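Local coordinates for putative beta-glucosidase (Bifidobacterium adolescentis, PDB 5WAB), which hydrolyses beta-glucosidic linkages as a family 3 glycoside hydrolase and may also release arabinopyranose from ginsenosides, at residues A332-I337 with V403-L408. Numbering follows the deposited sequence.
Sequences AKIAVI and VVLMFL
With CG1 of Ile337 anti to the carbonyl carbon, beside the backbone N (chi1 -59°), and the chain then extended, its CD1 stands out from the sheet and meets CG2 of Val404, 3.7 Å away. Val404 offers the methyl anti to its own backbone N, and the two side chains cross at a slant. On this face Ala335 CB packs against Val404 CB, and CE of Met406, brought round by a bend at the last torsion, lies 4.3 Å from Ile337 CD1; helices 388-399 and 428-438 cover this face. On the other face Ile334 CG2 touches Leu405 CD1 at 3.8 Å, and Val336 CG1 approaches CE1 of Phe407 obliquely, while the Phe407 ring also meets that of Phe362. Between these layers the strands run parallel, 16° apart in direction. In the staggered manner of parallel strands, Ala335 bonds to Val403 and Leu405, and Ile337 to Leu405 and Phe407, with Phe407 N 2.8 Å from Ile337 O. Val336 instead turns its backbone to Ala374 and Ala376 of strand 373-376. The bond from Val403 N to Lys333 O is weak. Strands 373-376 and 444-449 flank the pair within the glycosyl hydrolase family 3 C-terminal domain, an alpha/beta domain whose mostly parallel sheet is packed with helices. The backbone N-H and C=O groups that face the partner strand are thus paired within a sheet lined by hydrocarbon side chains.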
ATOM      1  N   ALA A 332     -29.733  -5.858 -21.430  1.00 54.48           N
ATOM      2  CA  ALA A 332     -30.466  -6.706 -20.509  1.00 52.59           C
ATOM      3  C   ALA A 332     -31.288  -5.871 -19.538  1.00 52.37           C
ATOM      4  O   ALA A 332     -31.051  -4.675 -19.349  1.00 52.62           O
ATOM      5  CB  ALA A 332     -29.505  -7.605 -19.734  1.00 49.41           C
ATOM      6  N   LYS A 333     -32.271  -6.522 -18.920  1.00 59.37           N
ATOM      7  CA  LYS A 333     -33.099  -5.882 -17.900  1.00 58.72           C
ATOM      8  C   LYS A 333     -32.375  -5.976 -16.562  1.00 53.62           C
ATOM      9  O   LYS A 333     -32.271  -7.060 -15.972  1.00 51.75           O
ATOM     10  CB  LYS A 333     -34.487  -6.524 -17.846  1.00 62.40           C
ATOM     11  CG  LYS A 333     -35.499  -5.811 -16.953  1.00 64.49           C
ATOM     12  CD  LYS A 333     -36.857  -6.479 -17.033  1.00 67.91           C
ATOM     13  CE  LYS A 333     -37.924  -5.664 -16.323  1.00 68.40           C
ATOM     14  NZ  LYS A 333     -37.651  -5.465 -14.861  1.00 65.80           N
ATOM     15  N   ILE A 334     -31.873  -4.840 -16.085  1.00 51.68           N
ATOM     16  CA  ILE A 334     -30.973  -4.802 -14.943  1.00 47.85           C
ATOM     17  C   ILE A 334     -31.755  -4.409 -13.702  1.00 45.76           C
ATOM     18  O   ILE A 334     -32.619  -3.520 -13.747  1.00 40.95           O
ATOM     19  CB  ILE A 334     -29.811  -3.823 -15.202  1.00 46.98           C
ATOM     20  CG1 ILE A 334     -29.271  -3.949 -16.629  1.00 48.64           C
ATOM     21  CG2 ILE A 334     -28.684  -4.056 -14.202  1.00 44.87           C
ATOM     22  CD1 ILE A 334     -28.695  -5.319 -16.928  1.00 48.90           C
ATOM     23  N   ALA A 335     -31.472  -5.085 -12.603  1.00 42.76           N
ATOM     24  CA  ALA A 335     -31.976  -4.706 -11.292  1.00 40.48           C
ATOM     25  C   ALA A 335     -30.789  -4.310 -10.430  1.00 37.10           C
ATOM     26  O   ALA A 335     -29.954  -5.154 -10.090  1.00 35.47           O
ATOM     27  CB  ALA A 335     -32.751  -5.845 -10.646  1.00 37.23           C
ATOM     28  N   VAL A 336     -30.705  -3.036 -10.080  1.00 35.79           N
ATOM     29  CA  VAL A 336     -29.619  -2.540  -9.251  1.00 34.86           C
ATOM     30  C   VAL A 336     -30.149  -2.420  -7.829  1.00 34.38           C
ATOM     31  O   VAL A 336     -31.141  -1.723  -7.582  1.00 34.84           O
ATOM     32  CB  VAL A 336     -29.074  -1.203  -9.775  1.00 36.38           C
ATOM     33  CG1 VAL A 336     -28.027  -0.656  -8.823  1.00 34.78           C
ATOM     34  CG2 VAL A 336     -28.493  -1.378 -11.172  1.00 36.36           C
ATOM     35  N   ILE A 337     -29.506  -3.126  -6.898  1.00 33.51           N
ATOM     36  CA  ILE A 337     -29.930  -3.183  -5.503  1.00 34.01           C
ATOM     37  C   ILE A 337     -28.749  -2.832  -4.609  1.00 32.80           C
ATOM     38  O   ILE A 337     -27.625  -3.288  -4.840  1.00 32.11           O
ATOM     39  CB  ILE A 337     -30.502  -4.569  -5.130  1.00 34.14           C
ATOM     40  CG1 ILE A 337     -31.696  -4.919  -6.018  1.00 34.87           C
ATOM     41  CG2 ILE A 337     -30.922  -4.613  -3.669  1.00 32.92           C
ATOM     42  CD1 ILE A 337     -32.282  -6.268  -5.714  1.00 32.53           C
ATOM     43  N   VAL A 403     -30.433  -9.714 -14.898  1.00 57.57           N
ATOM     44  CA  VAL A 403     -29.303  -9.745 -13.981  1.00 54.30           C
ATOM     45  C   VAL A 403     -29.556  -8.716 -12.888  1.00 51.27           C
ATOM     46  O   VAL A 403     -30.089  -7.634 -13.153  1.00 50.60           O
ATOM     47  CB  VAL A 403     -27.968  -9.452 -14.702  1.00 52.52           C
ATOM     48  CG1 VAL A 403     -26.791  -9.645 -13.756  1.00 49.87           C
ATOM     49  CG2 VAL A 403     -27.809 -10.333 -15.931  1.00 54.71           C
ATOM     50  N   VAL A 404     -29.189  -9.059 -11.657  1.00 48.76           N
ATOM     51  CA  VAL A 404     -29.286  -8.146 -10.527  1.00 45.25           C
ATOM     52  C   VAL A 404     -27.867  -7.795 -10.101  1.00 41.31           C
ATOM     53  O   VAL A 404     -27.066  -8.681  -9.779  1.00 40.77           O
ATOM     54  CB  VAL A 404     -30.114  -8.729  -9.369  1.00 46.17           C
ATOM     55  CG1 VAL A 404     -29.714 -10.144  -9.071  1.00 47.58           C
ATOM     56  CG2 VAL A 404     -29.976  -7.860  -8.125  1.00 44.63           C
ATOM     57  N   LEU A 405     -27.551  -6.505 -10.137  1.00 38.87           N
ATOM     58  CA  LEU A 405     -26.275  -5.975  -9.663  1.00 35.73           C
ATOM     59  C   LEU A 405     -26.488  -5.468  -8.242  1.00 34.78           C
ATOM     60  O   LEU A 405     -27.066  -4.399  -8.033  1.00 32.17           O
ATOM     61  CB  LEU A 405     -25.782  -4.870 -10.590  1.00 34.01           C
ATOM     62  CG  LEU A 405     -25.577  -5.301 -12.043  1.00 34.29           C
ATOM     63  CD1 LEU A 405     -25.132  -4.132 -12.912  1.00 34.03           C
ATOM     64  CD2 LEU A 405     -24.582  -6.450 -12.118  1.00 34.52           C
ATOM     65  N   MET A 406     -26.032  -6.245  -7.262  1.00 34.17           N
ATOM     66  CA  MET A 406     -26.213  -5.912  -5.857  1.00 33.88           C
ATOM     67  C   MET A 406     -24.923  -5.343  -5.293  1.00 32.62           C
ATOM     68  O   MET A 406     -23.872  -5.989  -5.362  1.00 32.69           O
ATOM     69  CB  MET A 406     -26.630  -7.133  -5.047  1.00 35.80           C
ATOM     70  CG  MET A 406     -27.016  -6.781  -3.632  1.00 36.90           C
ATOM     71  SD  MET A 406     -27.780  -8.177  -2.823  1.00 39.53           S
ATOM     72  CE  MET A 406     -29.083  -8.515  -4.000  1.00 41.48           C
ATOM     73  N   PHE A 407     -25.011  -4.148  -4.717  1.00 32.04           N
ATOM     74  CA  PHE A 407     -23.845  -3.430  -4.209  1.00 30.63           C
ATOM     75  C   PHE A 407     -23.832  -3.522  -2.688  1.00 26.40           C
ATOM     76  O   PHE A 407     -24.687  -2.938  -2.013  1.00 26.90           O
ATOM     77  CB  PHE A 407     -23.863  -1.982  -4.691  1.00 31.26           C
ATOM     78  CG  PHE A 407     -23.558  -1.834  -6.155  1.00 31.32           C
ATOM     79  CD1 PHE A 407     -24.493  -2.201  -7.113  1.00 33.24           C
ATOM     80  CD2 PHE A 407     -22.344  -1.330  -6.575  1.00 29.70           C
ATOM     81  CE1 PHE A 407     -24.222  -2.070  -8.459  1.00 33.40           C
ATOM     82  CE2 PHE A 407     -22.064  -1.193  -7.926  1.00 31.34           C
ATOM     83  CZ  PHE A 407     -23.003  -1.565  -8.865  1.00 33.05           C
ATOM     84  N   LEU A 408     -22.868  -4.260  -2.154  1.00 25.60           N
ATOM     85  CA  LEU A 408     -22.738  -4.499  -0.727  1.00 25.26           C
ATOM     86  C   LEU A 408     -21.390  -3.976  -0.234  1.00 25.57           C
ATOM     87  O   LEU A 408     -20.534  -3.547  -1.017  1.00 24.01           O
ATOM     88  CB  LEU A 408     -22.884  -5.990  -0.433  1.00 27.41           C
ATOM     89  CG  LEU A 408     -24.099  -6.627  -1.109  1.00 29.04           C
ATOM     90  CD1 LEU A 408     -24.104  -8.145  -0.929  1.00 29.37           C
ATOM     91  CD2 LEU A 408     -25.383  -5.998  -0.579  1.00 28.32           C
TER